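Side-chain contacts in L-amino acid deaminase (Proteus vulgaris, PDB 5HXW), which probably catalyses the FAD-dependent oxidative deamination of L-amino acids, as a membrane-bound flavoprotein oxidoreductase: residues 83-88 with 98-103; 104-109 with 191-196; 212-215 with 220-223; 342-345 with 351-354; 402-407 with 427-432. One frame throughout, in Å; residues are numbered along the deposited sequence.

Contact 1: residues 83-88 with 98-103; sequences AISYKM and LGKHRW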
# COMPACT_ATOMS: atom_id res chain seq x y z
N ALA A 83 -8.90 5.37 1.05
CA ALA A 83 -7.99 6.29 1.72
C ALA A 83 -8.66 6.80 2.99
O ALA A 83 -9.46 7.74 2.96
CB ALA A 83 -7.60 7.45 0.80
N ILE A 84 -8.35 6.14 4.11
CA ILE A 84 -9.03 6.41 5.38
C ILE A 84 -8.07 6.72 6.53
O ILE A 84 -6.95 6.21 6.58
CB ILE A 84 -10.02 5.28 5.78
CG1 ILE A 84 -9.29 3.94 6.03
CG2 ILE A 84 -11.11 5.13 4.72
CD1 ILE A 84 -9.95 3.07 7.08
N SER A 85 -8.53 7.59 7.44
CA SER A 85 -7.80 7.89 8.66
C SER A 85 -8.41 7.17 9.86
O SER A 85 -7.89 7.27 10.97
CB SER A 85 -7.76 9.41 8.90
OG SER A 85 -9.06 9.92 9.11
N TYR A 86 -9.49 6.43 9.62
CA TYR A 86 -10.31 5.78 10.65
C TYR A 86 -9.53 4.76 11.48
O TYR A 86 -8.77 3.95 10.94
CB TYR A 86 -11.51 5.09 9.99
CG TYR A 86 -12.70 4.85 10.89
CD1 TYR A 86 -13.58 5.89 11.23
CD2 TYR A 86 -12.97 3.57 11.38
CE1 TYR A 86 -14.68 5.66 12.04
CE2 TYR A 86 -14.07 3.33 12.19
CZ TYR A 86 -14.92 4.37 12.53
OH TYR A 86 -16.00 4.13 13.33
N LYS A 87 -9.71 4.84 12.80
CA LYS A 87 -9.06 3.96 13.80
C LYS A 87 -7.52 3.95 13.82
O LYS A 87 -6.91 3.16 14.55
CB LYS A 87 -9.61 2.52 13.70
CG LYS A 87 -10.98 2.30 14.31
CD LYS A 87 -11.44 0.88 14.06
CE LYS A 87 -12.47 0.42 15.07
NZ LYS A 87 -12.57 -1.06 15.11
N MET A 88 -6.90 4.84 13.03
CA MET A 88 -5.43 4.91 12.92
C MET A 88 -4.79 5.44 14.21
O MET A 88 -5.28 6.42 14.78
CB MET A 88 -5.00 5.78 11.73
CG MET A 88 -5.38 5.24 10.36
SD MET A 88 -4.57 3.69 9.91
CE MET A 88 -5.94 2.83 9.14
N LEU A 98 -3.05 13.87 6.17
CA LEU A 98 -2.45 14.69 5.12
C LEU A 98 -2.45 14.00 3.76
O LEU A 98 -2.57 14.67 2.73
CB LEU A 98 -1.02 15.09 5.50
CG LEU A 98 -0.84 16.40 6.26
CD1 LEU A 98 -1.04 16.24 7.77
CD2 LEU A 98 0.55 16.95 5.98
N GLY A 99 -2.29 12.67 3.77
CA GLY A 99 -2.38 11.85 2.57
C GLY A 99 -3.69 12.10 1.84
O GLY A 99 -3.68 12.39 0.64
N LYS A 100 -4.79 12.02 2.59
CA LYS A 100 -6.13 12.39 2.12
C LYS A 100 -6.17 13.80 1.50
O LYS A 100 -6.71 13.97 0.41
CB LYS A 100 -7.14 12.30 3.26
CG LYS A 100 -7.57 10.88 3.61
CD LYS A 100 -8.16 10.79 5.01
CE LYS A 100 -9.49 11.51 5.12
NZ LYS A 100 -9.94 11.65 6.54
N HIS A 101 -5.59 14.78 2.20
CA HIS A 101 -5.55 16.18 1.77
C HIS A 101 -4.78 16.38 0.46
O HIS A 101 -5.23 17.12 -0.42
CB HIS A 101 -4.97 17.07 2.88
CG HIS A 101 -4.72 18.49 2.46
ND1 HIS A 101 -5.73 19.42 2.32
CD2 HIS A 101 -3.57 19.13 2.15
CE1 HIS A 101 -5.21 20.57 1.94
NE2 HIS A 101 -3.90 20.43 1.82
N ARG A 102 -3.63 15.71 0.33
CA ARG A 102 -2.79 15.81 -0.87
C ARG A 102 -3.36 15.05 -2.06
O ARG A 102 -3.14 15.43 -3.21
CB ARG A 102 -1.35 15.37 -0.57
CG ARG A 102 -0.62 16.31 0.38
CD ARG A 102 0.77 15.81 0.74
NE ARG A 102 1.37 16.66 1.77
CZ ARG A 102 2.66 16.69 2.08
NH1 ARG A 102 3.54 15.93 1.43
NH2 ARG A 102 3.08 17.50 3.04
N TRP A 103 -4.11 13.99 -1.77
CA TRP A 103 -4.85 13.24 -2.79
C TRP A 103 -6.06 14.03 -3.32
O TRP A 103 -6.47 13.83 -4.46
CB TRP A 103 -5.30 11.89 -2.24
CG TRP A 103 -4.33 10.76 -2.44
CD1 TRP A 103 -3.58 10.14 -1.47
CD2 TRP A 103 -4.02 10.09 -3.67
NE1 TRP A 103 -2.82 9.14 -2.03
CE2 TRP A 103 -3.07 9.09 -3.38
CE3 TRP A 103 -4.45 10.25 -5.00
CZ2 TRP A 103 -2.53 8.24 -4.36
CZ3 TRP A 103 -3.92 9.41 -5.98
CH2 TRP A 103 -2.97 8.42 -5.66
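Lys100 carries this contact, its side chain running from helix 93-104 past Ala83 and Ile84 to the hydroxyl of Ser85. The van der Waals part is made by the aliphatic stem, which lies along the loop backbone. CG of Lys100 lies 3.7 Å from the carbonyl O of Ala83 and 4.4 Å from CB of Ala83, a methyl directed at the helix. One carbon further out, CD of Lys100 passes 4.3 Å from C of Ile84 and 4.0 Å from N of Ser85. The polar part sits at the tip. A bend at chi3 (68°) turns the ammonium group toward Ser85, where NZ of Lys100 gives a weak hydrogen bond to OG of Ser85, 3.2 Å long. The stronger partners of this ammonium are Glu178 and Asp180, which form salt bridges with it; Glu178 also accepts a hydrogen bond from the backbone N of Ser85. Lysine and serine are thus tied to the same carboxylate, and the positive charge is probably well compensated although the residue is buried. Backbone interactions shape the loop beyond this point: Ser85 to Met88 form a type II beta turn, with a weak bond from N of Met88 to O of Ser85. Ala83, next to the FAD-binding Gln82, also touches Thr424, another FAD-binding residue, and its side chain lies about 6 Å from the cofactor. The contact thus lies beside the FAD site, where a strand end and the loop after it are tied back onto the next helix.

Contact 2: residues 104-109 with 191-196; sequences REMNAK and FVMAEY
The phenol ring of Tyr196 is the one flat group in the contact, and Lys109 meets it mainly at the hydroxyl. Its side chain crosses that of the tyrosine at about a right angle: CE of Lys109 is 3.3 Å from OH of Tyr196 and CG of Lys109 is 3.6 Å from the same oxygen, the extended lysine chain turning these two alternate methylenes to the oxygen. The carbonyl O of Lys109 approaches CE1 of Tyr196 obliquely, at 3.9 Å. Further contacts to the tyrosine side chain come from Val110 and from Ile54 of helix 47-58. Deeper in the interface the two methionines reach toward each other tip to tip, CE of Met106 standing 3.7 Å from CE of Met193. The bent chains also bring SD of Met193 to 3.8 Å from CG of Met106. Both methionines lie against Met51, so helix 47-58 joins helices 106-110 and 189-199 in this cluster. No hydrogen bond spans the two segments. Lys109 instead directs its ammonium to a salt bridge with Glu58, at the far end of its aliphatic chain. Dispersion between flexible thioethers inside, and methylenes around a phenol oxygen nearer the surface, therefore account for the cohesion here.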
# COMPACT_ATOMS: atom_id res chain seq x y z
N ARG A 104 -6.62 14.90 -2.48
CA ARG A 104 -7.73 15.79 -2.88
C ARG A 104 -7.28 16.86 -3.88
O ARG A 104 -8.10 17.37 -4.65
CB ARG A 104 -8.39 16.43 -1.66
CG ARG A 104 -9.32 15.50 -0.88
CD ARG A 104 -10.19 16.25 0.12
NE ARG A 104 -9.44 16.79 1.25
CZ ARG A 104 -9.20 16.16 2.40
NH1 ARG A 104 -9.64 14.92 2.60
NH2 ARG A 104 -8.52 16.76 3.36
N GLU A 105 -5.99 17.17 -3.87
CA GLU A 105 -5.38 18.12 -4.79
C GLU A 105 -4.71 17.44 -5.99
O GLU A 105 -4.21 18.13 -6.89
CB GLU A 105 -4.35 18.99 -4.05
CG GLU A 105 -4.96 19.96 -3.05
CD GLU A 105 -3.93 20.70 -2.21
OE1 GLU A 105 -2.77 20.24 -2.11
OE2 GLU A 105 -4.29 21.75 -1.63
N MET A 106 -4.73 16.10 -6.01
CA MET A 106 -3.99 15.30 -7.00
C MET A 106 -4.50 15.44 -8.43
O MET A 106 -3.69 15.60 -9.35
CB MET A 106 -3.95 13.82 -6.58
CG MET A 106 -2.75 13.04 -7.10
SD MET A 106 -1.27 13.25 -6.09
CE MET A 106 -0.41 14.53 -6.98
N ASN A 107 -5.81 15.36 -8.62
CA ASN A 107 -6.44 15.52 -9.94
C ASN A 107 -6.14 16.87 -10.60
O ASN A 107 -5.86 16.92 -11.80
CB ASN A 107 -7.96 15.29 -9.86
CG ASN A 107 -8.31 13.82 -9.70
OD1 ASN A 107 -7.70 12.94 -10.30
ND2 ASN A 107 -9.33 13.55 -8.89
N ALA A 108 -6.18 17.93 -9.80
CA ALA A 108 -5.81 19.29 -10.23
C ALA A 108 -4.32 19.41 -10.54
O ALA A 108 -3.94 20.07 -11.52
CB ALA A 108 -6.24 20.31 -9.19
N LYS A 109 -3.48 18.77 -9.72
CA LYS A 109 -2.02 18.79 -9.88
C LYS A 109 -1.55 18.06 -11.15
O LYS A 109 -0.78 18.62 -11.93
CB LYS A 109 -1.34 18.22 -8.62
CG LYS A 109 0.18 18.20 -8.67
CD LYS A 109 0.79 17.91 -7.31
CE LYS A 109 2.28 17.65 -7.42
NZ LYS A 109 2.93 17.48 -6.10
N PHE A 191 -0.98 4.00 -12.17
CA PHE A 191 -0.65 4.15 -13.59
C PHE A 191 -0.64 5.60 -14.08
O PHE A 191 0.27 6.01 -14.81
CB PHE A 191 -1.57 3.28 -14.47
CG PHE A 191 -1.52 1.82 -14.13
CD1 PHE A 191 -0.46 1.01 -14.55
CD2 PHE A 191 -2.54 1.23 -13.37
CE1 PHE A 191 -0.41 -0.34 -14.23
CE2 PHE A 191 -2.50 -0.12 -13.04
CZ PHE A 191 -1.44 -0.90 -13.47
N VAL A 192 -1.65 6.38 -13.65
CA VAL A 192 -1.74 7.81 -13.97
C VAL A 192 -0.57 8.57 -13.33
O VAL A 192 0.03 9.45 -13.97
CB VAL A 192 -3.11 8.41 -13.56
CG1 VAL A 192 -3.12 9.94 -13.60
CG2 VAL A 192 -4.21 7.88 -14.47
N MET A 193 -0.24 8.20 -12.08
CA MET A 193 0.89 8.79 -11.34
C MET A 193 2.25 8.47 -11.97
O MET A 193 3.19 9.27 -11.84
CB MET A 193 0.87 8.36 -9.87
CG MET A 193 -0.31 8.86 -9.03
SD MET A 193 -0.81 10.59 -9.22
CE MET A 193 0.69 11.49 -8.81
N ALA A 194 2.33 7.32 -12.63
CA ALA A 194 3.52 6.92 -13.39
C ALA A 194 3.70 7.75 -14.67
O ALA A 194 4.83 8.16 -14.98
CB ALA A 194 3.47 5.43 -13.72
N GLU A 195 2.60 7.98 -15.39
CA GLU A 195 2.60 8.80 -16.60
C GLU A 195 2.94 10.25 -16.27
O GLU A 195 3.68 10.91 -17.02
CB GLU A 195 1.26 8.73 -17.34
CG GLU A 195 0.97 7.40 -18.04
CD GLU A 195 1.73 7.18 -19.35
OE1 GLU A 195 1.38 6.21 -20.06
OE2 GLU A 195 2.67 7.95 -19.69
N TYR A 196 2.41 10.73 -15.15
CA TYR A 196 2.72 12.06 -14.61
C TYR A 196 4.19 12.18 -14.20
O TYR A 196 4.81 13.23 -14.43
CB TYR A 196 1.78 12.39 -13.45
CG TYR A 196 2.11 13.67 -12.71
CD1 TYR A 196 1.87 14.93 -13.28
CD2 TYR A 196 2.66 13.62 -11.42
CE1 TYR A 196 2.17 16.10 -12.60
CE2 TYR A 196 2.96 14.79 -10.73
CZ TYR A 196 2.72 16.02 -11.32
OH TYR A 196 3.03 17.16 -10.62

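Contact 3: residues 212-215 with 220-223; sequences GLET and ISDV
Leu213, Ile220 and Val223 form the tightly packed face of this hairpin. CB of Leu213 is 4.1 Å from CG2 of Ile220 and 4.2 Å from CG2 of Val223, so the leucine bridges both residues of the partner strand. Val235 touches all three, and Leu413 touches Leu213 and Ile220, which seats this face on two strands of the six-stranded mixed sheet. Between the strands the backbone is firmly joined: N of Glu214 donates to O of Asp222 at 2.8 Å, and N of Ser221 to O of Glu214 at 2.8 Å, nearly straight at the hydrogen (176°). Ser221 and Asp222 together face Glu214, a classic beta bulge, and the near-helical psi of Ser221 (-44°) is what accommodates the extra residue.

The other face is looser and partly open to solvent. Here the methylenes of Glu214 and Asp222 meet, CG of the former 3.8 Å from CB of the latter, with the carboxylate planes turned 47° apart. CB of Glu214 also lies 3.3 Å from OG of Ser221, a hydroxyl whose hydrogen bonding is weak and divided among several possible acceptors. The carboxylates keep apart, OE2 of Glu214 being 4.8 Å from OD2 of Asp222, and their like charges would probably repel mildly. Hydrophobic side chains and backbone bonds thus hold the hairpin, while its acidic face adds little attraction.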
# COMPACT_ATOMS: atom_id res chain seq x y z
N GLY A 212 21.59 -5.34 -6.51
CA GLY A 212 22.19 -4.71 -5.34
C GLY A 212 22.99 -3.49 -5.73
O GLY A 212 22.79 -2.91 -6.81
N LEU A 213 23.89 -3.08 -4.84
CA LEU A 213 24.70 -1.88 -5.07
C LEU A 213 26.18 -2.05 -4.73
O LEU A 213 26.54 -2.85 -3.87
CB LEU A 213 24.09 -0.67 -4.34
CG LEU A 213 23.57 -0.75 -2.90
CD1 LEU A 213 24.69 -0.60 -1.87
CD2 LEU A 213 22.53 0.33 -2.70
N GLU A 214 27.01 -1.30 -5.45
CA GLU A 214 28.46 -1.23 -5.20
C GLU A 214 28.75 -0.09 -4.22
O GLU A 214 28.19 1.01 -4.34
CB GLU A 214 29.22 -0.98 -6.51
CG GLU A 214 28.97 -1.99 -7.62
CD GLU A 214 29.95 -3.15 -7.62
OE1 GLU A 214 29.49 -4.30 -7.83
OE2 GLU A 214 31.16 -2.93 -7.43
N THR A 215 29.63 -0.36 -3.25
CA THR A 215 30.02 0.64 -2.25
C THR A 215 31.54 0.72 -2.05
O THR A 215 32.22 -0.31 -1.97
CB THR A 215 29.26 0.47 -0.91
OG1 THR A 215 29.65 1.50 0.01
CG2 THR A 215 29.49 -0.91 -0.27
N ILE A 220 28.11 5.02 -1.78
CA ILE A 220 27.58 4.17 -2.85
C ILE A 220 28.12 4.67 -4.20
O ILE A 220 28.17 5.88 -4.43
CB ILE A 220 26.02 4.14 -2.86
CG1 ILE A 220 25.46 3.78 -1.47
CG2 ILE A 220 25.48 3.15 -3.90
CD1 ILE A 220 24.03 4.22 -1.22
N SER A 221 28.54 3.74 -5.06
CA SER A 221 29.11 4.09 -6.37
C SER A 221 28.21 3.71 -7.55
O SER A 221 28.05 4.50 -8.48
CB SER A 221 30.50 3.48 -6.54
OG SER A 221 30.44 2.06 -6.49
N ASP A 222 27.64 2.50 -7.49
CA ASP A 222 26.80 1.96 -8.57
C ASP A 222 25.61 1.19 -8.01
O ASP A 222 25.67 0.66 -6.90
CB ASP A 222 27.60 1.01 -9.47
CG ASP A 222 28.87 1.63 -10.03
OD1 ASP A 222 28.78 2.60 -10.81
OD2 ASP A 222 29.96 1.12 -9.69
N VAL A 223 24.52 1.15 -8.78
CA VAL A 223 23.44 0.18 -8.58
C VAL A 223 23.53 -0.82 -9.74
O VAL A 223 23.50 -0.43 -10.91
CB VAL A 223 22.04 0.85 -8.51
CG1 VAL A 223 20.91 -0.15 -8.71
CG2 VAL A 223 21.86 1.56 -7.18

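Contact 4: residues 342-345 with 351-354; sequences THWN and PFEQ. With FAD (flavin-adenine dinucleotide), chain G.
Pro351, first in the short helix 351-354, lays its ring carbons over one face of the Trp344 indole. CD of Pro351 stands 3.5 Å from the centroid of the six-membered ring and only 9° off its normal, a well-centred CH-pi contact. CG of Pro351 reaches toward the outer rim of the same ring, 3.8 Å from CZ3 of Trp344. The indole comes at the proline from the opposite direction: a chi1 of 57° swings it toward the helix, so that its face meets the proline, and its NE1 is tied to the carbonyl O of Arg211.

Phe352 follows and touches two partners at once. Its CE2 is 3.5 Å from CZ2 of Trp344; the two aromatic side chains cross at about a right angle, with planes 81° apart and centroids separated by 5.6 Å, an oblique pair. The phenylalanine belongs to the FAD pocket, at the adenine end of the cofactor in this Rossmann-type flavoprotein: the exocyclic amino group N6A of FAD sits over the centre of one ring face, 3.2 Å above its plane, with CD2 of Phe352 among its nearest carbons at 3.3 Å. Trp344 therefore acts as a second-shell residue, abutting the ring that meets the adenine amino group. Trp242 and Phe246 add further contacts to Phe352, and Lys68, an FAD-binding residue, lies close by.

Glu353 turns to other partners. Its OE1 forms a salt bridge with NE of Arg211, the residue whose carbonyl holds the indole N-H of Trp344, and also bonds to the hydroxyl of Ser350 just ahead of the helix.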
# COMPACT_ATOMS: atom_id res chain seq x y z
N THR A 342 19.98 -16.00 0.61
CA THR A 342 20.15 -14.85 1.49
C THR A 342 21.26 -13.94 0.95
O THR A 342 21.30 -12.75 1.26
CB THR A 342 20.48 -15.26 2.95
OG1 THR A 342 21.68 -16.04 2.98
CG2 THR A 342 19.33 -16.08 3.55
N HIS A 343 22.14 -14.52 0.13
CA HIS A 343 23.25 -13.81 -0.51
C HIS A 343 23.50 -14.27 -1.94
O HIS A 343 23.40 -15.46 -2.25
CB HIS A 343 24.52 -13.92 0.33
CG HIS A 343 24.54 -13.00 1.51
ND1 HIS A 343 23.96 -13.33 2.71
CD2 HIS A 343 25.03 -11.75 1.65
CE1 HIS A 343 24.11 -12.33 3.56
NE2 HIS A 343 24.76 -11.36 2.94
N TRP A 344 23.83 -13.30 -2.79
CA TRP A 344 24.15 -13.55 -4.20
C TRP A 344 25.12 -12.50 -4.73
O TRP A 344 25.10 -11.34 -4.30
CB TRP A 344 22.88 -13.59 -5.05
CG TRP A 344 22.04 -12.34 -4.97
CD1 TRP A 344 22.10 -11.25 -5.80
CD2 TRP A 344 21.02 -12.05 -4.01
NE1 TRP A 344 21.19 -10.31 -5.41
CE2 TRP A 344 20.51 -10.77 -4.31
CE3 TRP A 344 20.49 -12.76 -2.91
CZ2 TRP A 344 19.48 -10.17 -3.56
CZ3 TRP A 344 19.46 -12.16 -2.16
CH2 TRP A 344 18.97 -10.88 -2.50
N ASN A 345 25.97 -12.93 -5.66
CA ASN A 345 26.88 -12.04 -6.37
C ASN A 345 26.13 -11.19 -7.38
O ASN A 345 25.15 -11.65 -7.97
CB ASN A 345 27.98 -12.86 -7.05
CG ASN A 345 28.85 -13.61 -6.06
OD1 ASN A 345 29.61 -13.01 -5.30
ND2 ASN A 345 28.74 -14.94 -6.07
N PRO A 351 17.32 -13.49 -6.87
CA PRO A 351 15.96 -14.01 -6.66
C PRO A 351 14.86 -13.14 -7.27
O PRO A 351 13.77 -13.64 -7.56
CB PRO A 351 15.82 -14.04 -5.14
CG PRO A 351 17.21 -14.08 -4.62
CD PRO A 351 17.99 -13.23 -5.58
N PHE A 352 15.16 -11.85 -7.47
CA PHE A 352 14.26 -10.90 -8.14
C PHE A 352 14.05 -11.25 -9.62
O PHE A 352 13.08 -10.80 -10.23
CB PHE A 352 14.78 -9.47 -8.02
CG PHE A 352 15.18 -9.07 -6.63
CD1 PHE A 352 14.23 -8.96 -5.61
CD2 PHE A 352 16.51 -8.79 -6.33
CE1 PHE A 352 14.60 -8.59 -4.32
CE2 PHE A 352 16.89 -8.41 -5.05
CZ PHE A 352 15.93 -8.31 -4.04
N GLU A 353 14.98 -12.02 -10.18
CA GLU A 353 14.87 -12.55 -11.54
C GLU A 353 14.29 -13.97 -11.51
O GLU A 353 13.47 -14.34 -12.36
CB GLU A 353 16.23 -12.55 -12.24
CG GLU A 353 16.88 -11.18 -12.37
CD GLU A 353 18.39 -11.26 -12.52
OE1 GLU A 353 19.09 -10.89 -11.55
OE2 GLU A 353 18.88 -11.70 -13.58
N GLN A 354 14.72 -14.74 -10.51
CA GLN A 354 14.32 -16.14 -10.31
C GLN A 354 12.84 -16.28 -9.94
O GLN A 354 12.17 -17.24 -10.36
CB GLN A 354 15.19 -16.77 -9.22
CG GLN A 354 15.37 -18.27 -9.31
CD GLN A 354 16.47 -18.78 -8.39
OE1 GLN A 354 16.36 -18.70 -7.16
NE2 GLN A 354 17.53 -19.31 -8.98
PA FAD G . 4.57 -2.19 -4.64
O1A FAD G . 4.49 -3.70 -4.62
O2A FAD G . 3.41 -1.42 -5.18
O5B FAD G . 5.88 -1.76 -5.47
C5B FAD G . 7.12 -2.45 -5.30
C4B FAD G . 7.71 -2.67 -6.67
O4B FAD G . 9.12 -2.86 -6.56
C3B FAD G . 7.14 -3.91 -7.34
O3B FAD G . 6.55 -3.49 -8.57
C2B FAD G . 8.34 -4.82 -7.56
O2B FAD G . 8.29 -5.50 -8.81
C1B FAD G . 9.51 -3.85 -7.51
N9A FAD G . 10.80 -4.46 -7.09
C8A FAD G . 11.01 -5.18 -5.97
N7A FAD G . 12.31 -5.56 -5.88
C5A FAD G . 12.94 -5.08 -6.96
C6A FAD G . 14.33 -5.12 -7.49
N6A FAD G . 15.29 -5.77 -6.80
N1A FAD G . 14.59 -4.48 -8.66
C2A FAD G . 13.62 -3.82 -9.34
N3A FAD G . 12.34 -3.75 -8.92
C4A FAD G . 11.95 -4.34 -7.75
N1 FAD G . -3.61 0.70 0.72
C2 FAD G . -4.52 1.68 0.95
O2 FAD G . -4.09 2.83 1.17
N3 FAD G . -5.85 1.44 0.96
C4 FAD G . -6.37 0.22 0.74
O4 FAD G . -7.61 0.04 0.75
C4X FAD G . -5.44 -0.91 0.46
N5 FAD G . -5.86 -2.18 0.22
C5X FAD G . -4.99 -3.19 -0.01
C6 FAD G . -5.45 -4.49 -0.26
C7 FAD G . -4.56 -5.53 -0.52
C7M FAD G . -5.10 -6.92 -0.78
C8 FAD G . -3.09 -5.25 -0.53
C8M FAD G . -2.05 -6.31 -0.80
C9 FAD G . -2.63 -3.97 -0.28
C9A FAD G . -3.52 -2.92 -0.02
N10 FAD G . -3.04 -1.61 0.21
C10 FAD G . -3.99 -0.59 0.47
C1' FAD G . -1.60 -1.33 0.25
C2' FAD G . -0.93 -0.77 -0.99
O2' FAD G . -1.21 -1.60 -2.11
C3' FAD G . 0.57 -0.80 -0.72
O3' FAD G . 0.89 -0.41 0.64
C4' FAD G . 1.36 0.05 -1.71
O4' FAD G . 1.11 -0.37 -3.06
C5' FAD G . 2.84 -0.09 -1.40
O5' FAD G . 3.57 0.42 -2.51
P FAD G . 5.06 -0.08 -2.81
O1P FAD G . 5.53 0.71 -3.99
O2P FAD G . 5.84 -0.03 -1.53
O3P FAD G . 4.90 -1.65 -3.17

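Contact 5: residues 402-407 with 427-432; sequences PIISEV and PVSAEL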
# COMPACT_ATOMS: atom_id res chain seq x y z
N PRO A 402 4.67 1.62 8.95
CA PRO A 402 5.63 1.65 7.84
C PRO A 402 7.10 1.73 8.26
O PRO A 402 7.41 2.15 9.39
CB PRO A 402 5.24 2.92 7.06
CG PRO A 402 3.83 3.18 7.44
CD PRO A 402 3.74 2.77 8.88
N ILE A 403 7.99 1.31 7.36
CA ILE A 403 9.42 1.57 7.50
C ILE A 403 9.80 2.66 6.48
O ILE A 403 9.92 2.40 5.28
CB ILE A 403 10.28 0.28 7.39
CG1 ILE A 403 9.90 -0.71 8.51
CG2 ILE A 403 11.77 0.61 7.44
CD1 ILE A 403 10.37 -2.14 8.30
N ILE A 404 9.93 3.88 6.99
CA ILE A 404 10.39 5.03 6.21
C ILE A 404 11.61 5.57 6.95
O ILE A 404 11.48 6.30 7.94
CB ILE A 404 9.30 6.13 6.03
CG1 ILE A 404 7.98 5.52 5.52
CG2 ILE A 404 9.78 7.22 5.09
CD1 ILE A 404 6.74 6.30 5.91
N SER A 405 12.80 5.18 6.48
CA SER A 405 14.01 5.31 7.30
C SER A 405 15.33 5.50 6.53
O SER A 405 15.47 5.06 5.39
CB SER A 405 14.13 4.10 8.23
OG SER A 405 15.12 4.31 9.21
N GLU A 406 16.27 6.16 7.20
CA GLU A 406 17.69 6.15 6.82
C GLU A 406 18.28 4.77 7.10
O GLU A 406 17.79 4.04 7.97
CB GLU A 406 18.47 7.19 7.63
CG GLU A 406 18.25 8.64 7.22
CD GLU A 406 19.06 9.62 8.05
OE1 GLU A 406 20.27 9.39 8.28
OE2 GLU A 406 18.48 10.64 8.48
N VAL A 407 19.33 4.42 6.36
CA VAL A 407 20.09 3.19 6.62
C VAL A 407 21.49 3.59 7.08
O VAL A 407 22.29 4.13 6.31
CB VAL A 407 20.11 2.24 5.39
CG1 VAL A 407 20.96 1.01 5.65
CG2 VAL A 407 18.70 1.81 5.02
N PRO A 427 1.73 10.25 -0.72
CA PRO A 427 2.18 11.63 -0.94
C PRO A 427 3.00 12.22 0.21
O PRO A 427 3.81 13.13 -0.01
CB PRO A 427 0.86 12.41 -1.09
CG PRO A 427 -0.18 11.38 -1.36
CD PRO A 427 0.26 10.19 -0.59
N VAL A 428 2.78 11.71 1.42
CA VAL A 428 3.51 12.16 2.61
C VAL A 428 4.78 11.32 2.80
O VAL A 428 5.84 11.87 3.12
CB VAL A 428 2.62 12.16 3.88
CG1 VAL A 428 3.26 13.00 4.98
CG2 VAL A 428 1.22 12.67 3.59
N SER A 429 4.66 10.01 2.59
CA SER A 429 5.80 9.08 2.60
C SER A 429 6.90 9.52 1.64
O SER A 429 8.07 9.48 1.99
CB SER A 429 5.35 7.66 2.24
OG SER A 429 4.63 7.07 3.30
N ALA A 430 6.48 9.95 0.44
CA ALA A 430 7.37 10.49 -0.59
C ALA A 430 8.22 11.66 -0.08
O ALA A 430 9.45 11.65 -0.26
CB ALA A 430 6.55 10.93 -1.79
N GLU A 431 7.57 12.63 0.55
CA GLU A 431 8.24 13.82 1.07
C GLU A 431 9.18 13.45 2.22
O GLU A 431 10.33 13.89 2.25
CB GLU A 431 7.23 14.88 1.51
CG GLU A 431 7.76 16.31 1.39
CD GLU A 431 7.06 17.29 2.32
OE1 GLU A 431 5.83 17.18 2.53
OE2 GLU A 431 7.76 18.20 2.84
N LEU A 432 8.67 12.62 3.14
CA LEU A 432 9.43 12.14 4.30
C LEU A 432 10.67 11.31 3.91
O LEU A 432 11.71 11.42 4.56
CB LEU A 432 8.50 11.36 5.24
CG LEU A 432 8.99 10.59 6.47
CD1 LEU A 432 9.76 11.44 7.48
CD2 LEU A 432 7.80 9.93 7.14
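Ile404 and Leu432 cross at about a right angle, the isoleucine projecting from its strand toward the helix and the leucine pointing back. CG2 of Ile404 meets the branch point of the leucine, 3.7 Å from CG of Leu432, and also lies 3.9 Å from its CD2. The longer arm of Ile404 reaches further, to the serine as well. With CG1 beside the backbone N (chi1 -51°), it carries CD1 to within 3.4 Å of OG of Ser429, one helical turn before the leucine, while the same CD1 is 4.0 Å from CD2 of Leu432. The isoleucine thus spans two residues three apart on one side of the helix. The serine hydroxyl makes only van der Waals contact with Ile404; its polar partner is the carbonyl of Glu425, through a weak hydrogen bond within the helix. All three side chains are buried. Strand 403-406 ends the six-stranded sheet next to strand 413-417, with which it runs antiparallel, and its Ile404 backbone bonds to Phe449, a residue that also touches Leu432. Helix 422-438 covers this part of the sheet, with Ser429 touching Asn416, and is itself flanked by helices 47-58 and 93-104 through Leu48 and Leu95.

In the fold
Contacts 1 to 5 follow one another in series along a single FAD-dependent oxidoreductase chain. Contacts 1 and 2 use successive helices, 93-104 and 106-110, their centres 17 Å apart. Contact 5, 16 Å from contact 1, touches it directly: Arg102 forms a salt bridge with Glu431, and Trp103 packs on Pro427, joining helix 93-104 to helix 422-438. Contacts 3 and 4 form a second group, 16 Å apart between centres, while contacts 1 and 4 are 36 Å apart on opposite sides of the chain's centre. FAD lies between them, its isoalloxazine near contact 1 and its adenine at contact 4, so contacts 1 and 4 mark opposite ends of the cofactor.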